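Local coordinates for Non-structural protein 2 (Human rotavirus C, PDB 2GU0) that probably takes part in replicating and packaging the viral genome, as an octamer that binds single-stranded RNA, hydrolyses nucleoside triphosphates and builds viroplasms with NSP5, at residues A201-N209 and V295-L306; Y67-Y76 and N173-A181. All coordinates share one frame; numbering follows the deposited sequence.

Interaction 1. Residues A201-N209 and V295-L306; sequences AFAAYIRYN and VRTATNKIESDL
Ala204 and Thr299 mark the place where two helices cross, their CA atoms 4.7 Å apart; the local axes approach to 8.3 Å with their N-to-C directions 60° apart (signed crossing angle -60°). No hydrogen bond spans the interface, so packing carries it. Ala204 is the knob: its methyl sits in a hole formed by Val295, Ala298, Thr299 and Ile302, with Ala204 CB 3.5 Å from Ala298 CB. With CG1 anti to the carbonyl carbon (chi1 -70°), Ile302 sends CD1 over the backbone of Ala204, while its other branch, CG2, meets the ring of Tyr208 at CD2, 3.7 Å away. Farther out on that ring, Leu306 CD2 lies 3.5 Å from Tyr208 CE2, and the aliphatic part of Glu303 comes up to CE1. At the other end, the stem of Arg207 passes Val295, with CD 3.5 Å from Val295 CG1, and its bent chain crosses Arg296 at a slant, NH1 coming nearest to CG. Thr299 turns its hydroxyl back into its own helix, where OG1 donates to Arg296 O at 2.8 Å. The Thr299 methyl CG2 faces the backbone of Ala204. A second subunit packs Lys212 on Tyr208 and His228 on Glu303. The arrangement is a helix crossing with one knob-into-hole contact, joining helix 196-209 of the HIT-like C-terminal region to the C-terminal helix 293-307.

Interaction 2. Residues Y67-Y76 and N173-A181; sequences YGLDYESDQY and NHKLLPLMA
Asp70 and Leu176 meet through the backbone: Asp70 N donates to Leu176 O at 3.2 Å with an N-H...O angle of 147°, the donor tilted 21° from the carbonyl plane. A second polar link, from Tyr67 OH to Pro178 O, is weak, and the hydroxyl position is doubtful. Apolar contacts flank the backbone bond. Leu69 CD2 lies obliquely against Leu177 CG at 3.8 Å. With CG of Leu176 anti to its carbonyl carbon (chi1 -71°), the isobutyl group points CD2 at the start of helix 74-90, 4.1 Å from Tyr76 CB. Lys175 adds mainly its aliphatic chain, bent at chi3, which runs past Ser73: CD is 3.5 Å from Ser73 OG, while CB meets Gln75 CB at 4.0 Å. Ser73 is the N-cap, its OG accepting from Gln75 N, whose modelled position is less sure. Lys175 NZ stays 5.0 Å from Asp74 OD2, with no salt bridge between them. Helix 108-119 backs both segments: Glu112 accepts from Gln75 NE2 and from the backbone N of Lys175 and Leu176, while Val108, a predicted ATP-binding residue, touches Leu69, Leu176 and Leu177. Thus the loop between strands 164-170 and 182-188 of the C-terminal region lies against the lead-in to helix 74-90 of the N-terminal region.

The two contacts share no helix or strand, and their centres lie 37 Å apart, with nearest atoms about 14 Å apart. Interaction 1 stays within the C-terminal family region and sits far out, 29 Å from the centre of the chain, where a second subunit reaches it. Interaction 2 is more central, at 15 Å, and joins the N-terminal region to the C-terminal one. Both are partly buried, but only interaction 2 counts exposed residues among those that touch. The chemistry differs too: helix against helix in interaction 1 relies on packing, whereas in interaction 2 a loop against a loop and the first turn of helix 74-90 combines one firm backbone hydrogen bond with leucine packing beside the predicted nucleotide site.

Interaction 1. Residues A201-N209 and V295-L306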
loop_
_atom_site.group_PDB
_atom_site.type_symbol
_atom_site.label_atom_id
_atom_site.label_comp_id
_atom_site.label_asym_id
_atom_site.label_seq_id
_atom_site.Cartn_x
_atom_site.Cartn_y
_atom_site.Cartn_z
ATOM N N ALA A 201 -28.699 36.090 27.252
ATOM C CA ALA A 201 -27.862 34.985 27.676
ATOM C C ALA A 201 -26.894 34.645 26.536
ATOM O O ALA A 201 -25.685 34.520 26.732
ATOM C CB ALA A 201 -28.721 33.788 28.026
ATOM N N PHE A 202 -27.446 34.514 25.336
ATOM C CA PHE A 202 -26.670 34.190 24.152
ATOM C C PHE A 202 -25.601 35.273 23.904
ATOM O O PHE A 202 -24.443 34.966 23.593
ATOM C CB PHE A 202 -27.632 34.069 22.962
ATOM C CG PHE A 202 -26.972 33.692 21.673
ATOM C CD1 PHE A 202 -26.416 32.427 21.503
ATOM C CD2 PHE A 202 -26.889 34.610 20.631
ATOM C CE1 PHE A 202 -25.784 32.082 20.311
ATOM C CE2 PHE A 202 -26.264 34.278 19.445
ATOM C CZ PHE A 202 -25.708 33.011 19.281
ATOM N N ALA A 203 -26.006 36.534 24.052
ATOM C CA ALA A 203 -25.121 37.683 23.859
ATOM C C ALA A 203 -23.901 37.542 24.753
ATOM O O ALA A 203 -22.769 37.788 24.332
ATOM C CB ALA A 203 -25.865 38.971 24.199
ATOM N N ALA A 204 -24.152 37.145 25.996
ATOM C CA ALA A 204 -23.098 36.941 26.970
ATOM C C ALA A 204 -22.334 35.688 26.585
ATOM O O ALA A 204 -21.117 35.636 26.709
ATOM C CB ALA A 204 -23.693 36.782 28.353
ATOM N N TYR A 205 -23.053 34.678 26.103
ATOM C CA TYR A 205 -22.403 33.441 25.704
ATOM C C TYR A 205 -21.339 33.677 24.648
ATOM O O TYR A 205 -20.228 33.176 24.780
ATOM C CB TYR A 205 -23.397 32.417 25.156
ATOM C CG TYR A 205 -22.709 31.139 24.730
ATOM C CD1 TYR A 205 -22.447 30.131 25.646
ATOM C CD2 TYR A 205 -22.220 30.987 23.428
ATOM C CE1 TYR A 205 -21.703 28.998 25.280
ATOM C CE2 TYR A 205 -21.473 29.863 23.052
ATOM C CZ TYR A 205 -21.219 28.880 23.984
ATOM O OH TYR A 205 -20.466 27.792 23.633
ATOM N N ILE A 206 -21.660 34.422 23.596
ATOM C CA ILE A 206 -20.660 34.637 22.557
ATOM C C ILE A 206 -19.585 35.646 22.933
ATOM O O ILE A 206 -18.523 35.687 22.310
ATOM C CB ILE A 206 -21.286 35.056 21.196
ATOM C CG1 ILE A 206 -22.131 36.316 21.361
ATOM C CG2 ILE A 206 -22.107 33.907 20.618
ATOM C CD1 ILE A 206 -22.714 36.812 20.058
ATOM N N ARG A 207 -19.841 36.465 23.947
ATOM C CA ARG A 207 -18.824 37.428 24.342
ATOM C C ARG A 207 -17.663 36.674 24.948
ATOM O O ARG A 207 -16.506 36.977 24.670
ATOM C CB ARG A 207 -19.357 38.425 25.356
ATOM C CG ARG A 207 -19.965 39.668 24.755
ATOM C CD ARG A 207 -19.666 40.880 25.630
ATOM N NE ARG A 207 -18.535 41.650 25.119
ATOM C CZ ARG A 207 -17.788 42.471 25.850
ATOM N NH1 ARG A 207 -18.037 42.635 27.144
ATOM N NH2 ARG A 207 -16.792 43.136 25.277
ATOM N N TYR A 208 -17.977 35.675 25.764
ATOM C CA TYR A 208 -16.945 34.878 26.407
ATOM C C TYR A 208 -16.354 33.775 25.505
ATOM O O TYR A 208 -15.151 33.513 25.552
ATOM C CB TYR A 208 -17.498 34.273 27.704
ATOM C CG TYR A 208 -16.506 33.415 28.442
ATOM C CD1 TYR A 208 -15.465 33.983 29.173
ATOM C CD2 TYR A 208 -16.580 32.028 28.372
ATOM C CE1 TYR A 208 -14.517 33.185 29.816
ATOM C CE2 TYR A 208 -15.645 31.225 29.007
ATOM C CZ TYR A 208 -14.614 31.804 29.725
ATOM O OH TYR A 208 -13.681 30.994 30.334
ATOM N N ASN A 209 -17.185 33.154 24.669
ATOM C CA ASN A 209 -16.726 32.077 23.776
ATOM C C ASN A 209 -16.162 32.499 22.414
ATOM O O ASN A 209 -15.484 31.712 21.756
ATOM C CB ASN A 209 -17.854 31.075 23.553
ATOM C CG ASN A 209 -18.090 30.211 24.756
ATOM O OD1 ASN A 209 -17.358 29.242 24.985
ATOM N ND2 ASN A 209 -19.100 30.562 25.558
ATOM N N VAL A 295 -24.687 43.123 29.554
ATOM C CA VAL A 295 -23.972 42.081 28.841
ATOM C C VAL A 295 -22.582 41.834 29.437
ATOM O O VAL A 295 -22.173 40.682 29.602
ATOM C CB VAL A 295 -23.867 42.434 27.345
ATOM C CG1 VAL A 295 -22.924 41.479 26.635
ATOM C CG2 VAL A 295 -25.249 42.358 26.726
ATOM N N ARG A 296 -21.859 42.904 29.763
ATOM C CA ARG A 296 -20.537 42.747 30.361
ATOM C C ARG A 296 -20.681 41.961 31.659
ATOM O O ARG A 296 -19.985 40.965 31.879
ATOM C CB ARG A 296 -19.914 44.101 30.677
ATOM C CG ARG A 296 -19.479 44.911 29.486
ATOM C CD ARG A 296 -19.116 46.297 29.959
ATOM N NE ARG A 296 -18.656 47.161 28.880
ATOM C CZ ARG A 296 -18.472 48.473 29.009
ATOM N NH1 ARG A 296 -18.717 49.063 30.174
ATOM N NH2 ARG A 296 -18.033 49.192 27.980
ATOM N N THR A 297 -21.590 42.424 32.515
ATOM C CA THR A 297 -21.856 41.781 33.802
ATOM C C THR A 297 -22.209 40.319 33.571
ATOM O O THR A 297 -21.768 39.435 34.306
ATOM C CB THR A 297 -23.042 42.473 34.551
ATOM O OG1 THR A 297 -22.622 43.750 35.048
ATOM C CG2 THR A 297 -23.538 41.613 35.714
ATOM N N ALA A 298 -23.010 40.081 32.540
ATOM C CA ALA A 298 -23.429 38.734 32.209
ATOM C C ALA A 298 -22.241 37.888 31.750
ATOM O O ALA A 298 -22.180 36.698 32.059
ATOM C CB ALA A 298 -24.508 38.772 31.134
ATOM N N THR A 299 -21.293 38.490 31.033
ATOM C CA THR A 299 -20.140 37.726 30.572
ATOM C C THR A 299 -19.113 37.474 31.685
ATOM O O THR A 299 -18.483 36.418 31.719
ATOM C CB THR A 299 -19.454 38.398 29.356
ATOM O OG1 THR A 299 -18.820 39.610 29.761
ATOM C CG2 THR A 299 -20.472 38.722 28.302
ATOM N N ASN A 300 -18.940 38.427 32.598
ATOM C CA ASN A 300 -18.002 38.224 33.706
ATOM C C ASN A 300 -18.556 37.094 34.575
ATOM O O ASN A 300 -17.813 36.285 35.125
ATOM C CB ASN A 300 -17.866 39.489 34.566
ATOM C CG ASN A 300 -17.322 40.675 33.792
ATOM O OD1 ASN A 300 -16.351 40.552 33.049
ATOM N ND2 ASN A 300 -17.941 41.839 33.976
ATOM N N LYS A 301 -19.878 37.058 34.694
ATOM C CA LYS A 301 -20.578 36.042 35.471
ATOM C C LYS A 301 -20.303 34.642 34.897
ATOM O O LYS A 301 -20.201 33.665 35.653
ATOM C CB LYS A 301 -22.086 36.354 35.467
ATOM C CG LYS A 301 -22.990 35.334 36.146
ATOM C CD LYS A 301 -22.777 35.256 37.649
ATOM C CE LYS A 301 -23.748 34.244 38.276
ATOM N NZ LYS A 301 -23.626 34.150 39.759
ATOM N N ILE A 302 -20.184 34.548 33.571
ATOM C CA ILE A 302 -19.911 33.265 32.943
ATOM C C ILE A 302 -18.535 32.820 33.376
ATOM O O ILE A 302 -18.345 31.683 33.793
ATOM C CB ILE A 302 -19.916 33.339 31.407
ATOM C CG1 ILE A 302 -21.337 33.556 30.899
ATOM C CG2 ILE A 302 -19.341 32.044 30.816
ATOM C CD1 ILE A 302 -21.436 33.581 29.399
ATOM N N GLU A 303 -17.571 33.726 33.272
ATOM C CA GLU A 303 -16.207 33.421 33.663
ATOM C C GLU A 303 -16.174 32.977 35.107
ATOM O O GLU A 303 -15.574 31.958 35.434
ATOM C CB GLU A 303 -15.308 34.638 33.507
ATOM C CG GLU A 303 -13.859 34.260 33.643
ATOM C CD GLU A 303 -12.938 35.444 33.599
ATOM O OE1 GLU A 303 -13.076 36.267 32.670
ATOM O OE2 GLU A 303 -12.067 35.544 34.496
ATOM N N SER A 304 -16.828 33.745 35.967
ATOM C CA SER A 304 -16.880 33.435 37.389
ATOM C C SER A 304 -17.499 32.062 37.668
ATOM O O SER A 304 -16.870 31.210 38.287
ATOM C CB SER A 304 -17.669 34.519 38.123
ATOM O OG SER A 304 -17.724 34.258 39.516
ATOM N N ASP A 305 -18.731 31.849 37.207
ATOM C CA ASP A 305 -19.421 30.580 37.421
ATOM C C ASP A 305 -18.618 29.436 36.879
ATOM O O ASP A 305 -18.718 28.319 37.352
ATOM C CB ASP A 305 -20.788 30.573 36.741
ATOM C CG ASP A 305 -21.755 31.530 37.383
ATOM O OD1 ASP A 305 -21.722 31.647 38.626
ATOM O OD2 ASP A 305 -22.554 32.153 36.651
ATOM N N LEU A 306 -17.822 29.724 35.866
ATOM C CA LEU A 306 -17.001 28.705 35.250
ATOM C C LEU A 306 -15.793 28.403 36.144
ATOM O O LEU A 306 -15.304 27.273 36.177
ATOM C CB LEU A 306 -16.565 29.182 33.865
ATOM C CG LEU A 306 -16.168 28.096 32.864
ATOM C CD1 LEU A 306 -17.235 27.023 32.833
ATOM C CD2 LEU A 306 -15.978 28.712 31.483
#

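Interaction 2. Residues Y67-Y76 and N173-A181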
loop_
_atom_site.group_PDB
_atom_site.type_symbol
_atom_site.label_atom_id
_atom_site.label_comp_id
_atom_site.label_asym_id
_atom_site.label_seq_id
_atom_site.Cartn_x
_atom_site.Cartn_y
_atom_site.Cartn_z
ATOM N N TYR A 67 -7.319 32.668 -10.188
ATOM C CA TYR A 67 -8.082 32.030 -9.128
ATOM C C TYR A 67 -9.538 31.951 -9.503
ATOM O O TYR A 67 -10.184 32.977 -9.704
ATOM C CB TYR A 67 -7.976 32.809 -7.827
ATOM C CG TYR A 67 -8.801 32.216 -6.702
ATOM C CD1 TYR A 67 -8.485 30.965 -6.164
ATOM C CD2 TYR A 67 -9.880 32.914 -6.159
ATOM C CE1 TYR A 67 -9.219 30.427 -5.105
ATOM C CE2 TYR A 67 -10.619 32.387 -5.105
ATOM C CZ TYR A 67 -10.282 31.146 -4.581
ATOM O OH TYR A 67 -10.995 30.631 -3.525
ATOM N N GLY A 68 -10.054 30.731 -9.583
ATOM C CA GLY A 68 -11.449 30.548 -9.916
ATOM C C GLY A 68 -11.963 29.195 -9.475
ATOM O O GLY A 68 -11.313 28.478 -8.712
ATOM N N LEU A 69 -13.152 28.858 -9.955
ATOM C CA LEU A 69 -13.774 27.587 -9.651
ATOM C C LEU A 69 -12.857 26.478 -10.116
ATOM O O LEU A 69 -12.458 26.449 -11.274
ATOM C CB LEU A 69 -15.098 27.469 -10.400
ATOM C CG LEU A 69 -16.173 28.436 -9.947
ATOM C CD1 LEU A 69 -17.294 28.505 -10.958
ATOM C CD2 LEU A 69 -16.675 27.978 -8.603
ATOM N N ASP A 70 -12.518 25.562 -9.229
ATOM C CA ASP A 70 -11.664 24.465 -9.641
ATOM C C ASP A 70 -12.609 23.417 -10.235
ATOM O O ASP A 70 -12.906 22.387 -9.631
ATOM C CB ASP A 70 -10.873 23.935 -8.436
ATOM C CG ASP A 70 -9.953 22.799 -8.804
ATOM O OD1 ASP A 70 -9.519 22.753 -9.980
ATOM O OD2 ASP A 70 -9.668 21.961 -7.917
ATOM N N TYR A 71 -13.090 23.720 -11.433
ATOM C CA TYR A 71 -14.037 22.878 -12.142
ATOM C C TYR A 71 -13.479 21.510 -12.492
ATOM O O TYR A 71 -14.228 20.617 -12.909
ATOM C CB TYR A 71 -14.496 23.606 -13.402
ATOM C CG TYR A 71 -13.399 23.812 -14.421
ATOM C CD1 TYR A 71 -13.101 22.824 -15.350
ATOM C CD2 TYR A 71 -12.628 24.967 -14.422
ATOM C CE1 TYR A 71 -12.068 22.974 -16.245
ATOM C CE2 TYR A 71 -11.587 25.126 -15.314
ATOM C CZ TYR A 71 -11.310 24.120 -16.222
ATOM O OH TYR A 71 -10.250 24.227 -17.090
ATOM N N GLU A 72 -12.168 21.347 -12.319
ATOM C CA GLU A 72 -11.515 20.071 -12.607
ATOM C C GLU A 72 -11.766 19.151 -11.429
ATOM O O GLU A 72 -11.561 17.937 -11.510
ATOM C CB GLU A 72 -10.013 20.266 -12.798
ATOM C CG GLU A 72 -9.648 21.178 -13.948
ATOM C CD GLU A 72 -8.776 20.491 -14.987
ATOM O OE1 GLU A 72 -8.845 19.242 -15.087
ATOM O OE2 GLU A 72 -8.036 21.203 -15.710
ATOM N N SER A 73 -12.229 19.753 -10.337
ATOM C CA SER A 73 -12.537 19.043 -9.100
ATOM C C SER A 73 -13.750 18.103 -9.148
ATOM O O SER A 73 -14.715 18.335 -9.872
ATOM C CB SER A 73 -12.744 20.053 -7.978
ATOM O OG SER A 73 -13.144 19.385 -6.802
ATOM N N ASP A 74 -13.684 17.035 -8.359
ATOM C CA ASP A 74 -14.770 16.062 -8.278
ATOM C C ASP A 74 -15.927 16.740 -7.574
ATOM O O ASP A 74 -17.040 16.228 -7.549
ATOM C CB ASP A 74 -14.356 14.858 -7.433
ATOM C CG ASP A 74 -14.048 13.640 -8.261
ATOM O OD1 ASP A 74 -14.821 13.358 -9.203
ATOM O OD2 ASP A 74 -13.044 12.956 -7.961
ATOM N N GLN A 75 -15.640 17.889 -6.978
ATOM C CA GLN A 75 -16.633 18.629 -6.230
ATOM C C GLN A 75 -17.495 19.476 -7.170
ATOM O O GLN A 75 -18.627 19.825 -6.837
ATOM C CB GLN A 75 -15.925 19.499 -5.192
ATOM C CG GLN A 75 -16.779 19.864 -4.020
ATOM C CD GLN A 75 -17.012 18.704 -3.092
ATOM O OE1 GLN A 75 -17.452 17.633 -3.510
ATOM N NE2 GLN A 75 -16.729 18.910 -1.815
ATOM N N TYR A 76 -16.943 19.796 -8.342
ATOM C CA TYR A 76 -17.642 20.572 -9.369
ATOM C C TYR A 76 -18.764 19.699 -9.961
ATOM O O TYR A 76 -19.883 20.172 -10.190
ATOM C CB TYR A 76 -16.656 20.989 -10.473
ATOM C CG TYR A 76 -17.294 21.711 -11.642
ATOM C CD1 TYR A 76 -17.670 23.061 -11.554
ATOM C CD2 TYR A 76 -17.556 21.032 -12.830
ATOM C CE1 TYR A 76 -18.293 23.710 -12.628
ATOM C CE2 TYR A 76 -18.175 21.663 -13.905
ATOM C CZ TYR A 76 -18.541 22.995 -13.801
ATOM O OH TYR A 76 -19.147 23.579 -14.881
ATOM N N ASN A 173 -10.681 24.319 3.572
ATOM C CA ASN A 173 -10.507 23.032 2.893
ATOM C C ASN A 173 -11.388 22.753 1.674
ATOM O O ASN A 173 -11.400 21.638 1.159
ATOM C CB ASN A 173 -10.676 21.885 3.891
ATOM C CG ASN A 173 -9.455 21.701 4.776
ATOM O OD1 ASN A 173 -8.343 21.485 4.279
ATOM N ND2 ASN A 173 -9.655 21.786 6.094
ATOM N N HIS A 174 -12.124 23.757 1.217
ATOM C CA HIS A 174 -12.987 23.592 0.056
ATOM C C HIS A 174 -12.197 23.292 -1.211
ATOM O O HIS A 174 -11.107 23.829 -1.402
ATOM C CB HIS A 174 -13.799 24.857 -0.164
ATOM C CG HIS A 174 -14.953 24.995 0.771
ATOM N ND1 HIS A 174 -15.874 26.011 0.667
ATOM C CD2 HIS A 174 -15.365 24.213 1.794
ATOM C CE1 HIS A 174 -16.810 25.843 1.581
ATOM N NE2 HIS A 174 -16.524 24.760 2.278
ATOM N N LYS A 175 -12.741 22.443 -2.081
ATOM C CA LYS A 175 -12.051 22.142 -3.328
ATOM C C LYS A 175 -12.398 23.156 -4.440
ATOM O O LYS A 175 -11.614 23.366 -5.362
ATOM C CB LYS A 175 -12.354 20.709 -3.788
ATOM C CG LYS A 175 -11.409 19.657 -3.203
ATOM C CD LYS A 175 -11.446 18.313 -3.983
ATOM C CE LYS A 175 -10.635 18.309 -5.310
ATOM N NZ LYS A 175 -10.779 17.025 -6.082
ATOM N N LEU A 176 -13.557 23.804 -4.338
ATOM C CA LEU A 176 -13.973 24.775 -5.347
ATOM C C LEU A 176 -13.276 26.129 -5.244
ATOM O O LEU A 176 -12.500 26.491 -6.123
ATOM C CB LEU A 176 -15.496 24.962 -5.317
ATOM C CG LEU A 176 -16.323 23.785 -5.849
ATOM C CD1 LEU A 176 -17.802 24.142 -5.854
ATOM C CD2 LEU A 176 -15.870 23.447 -7.261
ATOM N N LEU A 177 -13.546 26.875 -4.180
ATOM C CA LEU A 177 -12.928 28.180 -3.996
ATOM C C LEU A 177 -12.389 28.312 -2.586
ATOM O O LEU A 177 -13.003 28.960 -1.739
ATOM C CB LEU A 177 -13.943 29.281 -4.250
ATOM C CG LEU A 177 -14.637 29.242 -5.613
ATOM C CD1 LEU A 177 -15.764 30.270 -5.638
ATOM C CD2 LEU A 177 -13.631 29.523 -6.722
ATOM N N PRO A 178 -11.219 27.706 -2.318
ATOM C CA PRO A 178 -10.543 27.720 -1.015
ATOM C C PRO A 178 -10.444 29.120 -0.431
ATOM O O PRO A 178 -10.234 30.085 -1.161
ATOM C CB PRO A 178 -9.176 27.138 -1.337
ATOM C CG PRO A 178 -9.482 26.177 -2.427
ATOM C CD PRO A 178 -10.405 26.981 -3.309
ATOM N N LEU A 179 -10.597 29.231 0.885
ATOM C CA LEU A 179 -10.532 30.531 1.554
ATOM C C LEU A 179 -10.139 30.370 3.027
ATOM O O LEU A 179 -10.455 29.361 3.665
ATOM C CB LEU A 179 -11.883 31.239 1.451
ATOM C CG LEU A 179 -11.867 32.723 1.784
ATOM C CD1 LEU A 179 -11.018 33.420 0.749
ATOM C CD2 LEU A 179 -13.278 33.286 1.783
ATOM N N MET A 180 -9.470 31.381 3.570
ATOM C CA MET A 180 -9.002 31.320 4.952
ATOM C C MET A 180 -9.883 31.983 6.003
ATOM O O MET A 180 -9.794 31.641 7.179
ATOM C CB MET A 180 -7.592 31.899 5.033
ATOM C CG MET A 180 -6.685 31.357 3.955
ATOM S SD MET A 180 -6.880 29.581 3.818
ATOM C CE MET A 180 -6.077 29.016 5.377
ATOM N N ALA A 181 -10.724 32.926 5.596
ATOM C CA ALA A 181 -11.607 33.597 6.544
ATOM C C ALA A 181 -12.016 32.680 7.714
ATOM O O ALA A 181 -12.375 31.516 7.515
ATOM C CB ALA A 181 -12.849 34.110 5.821
#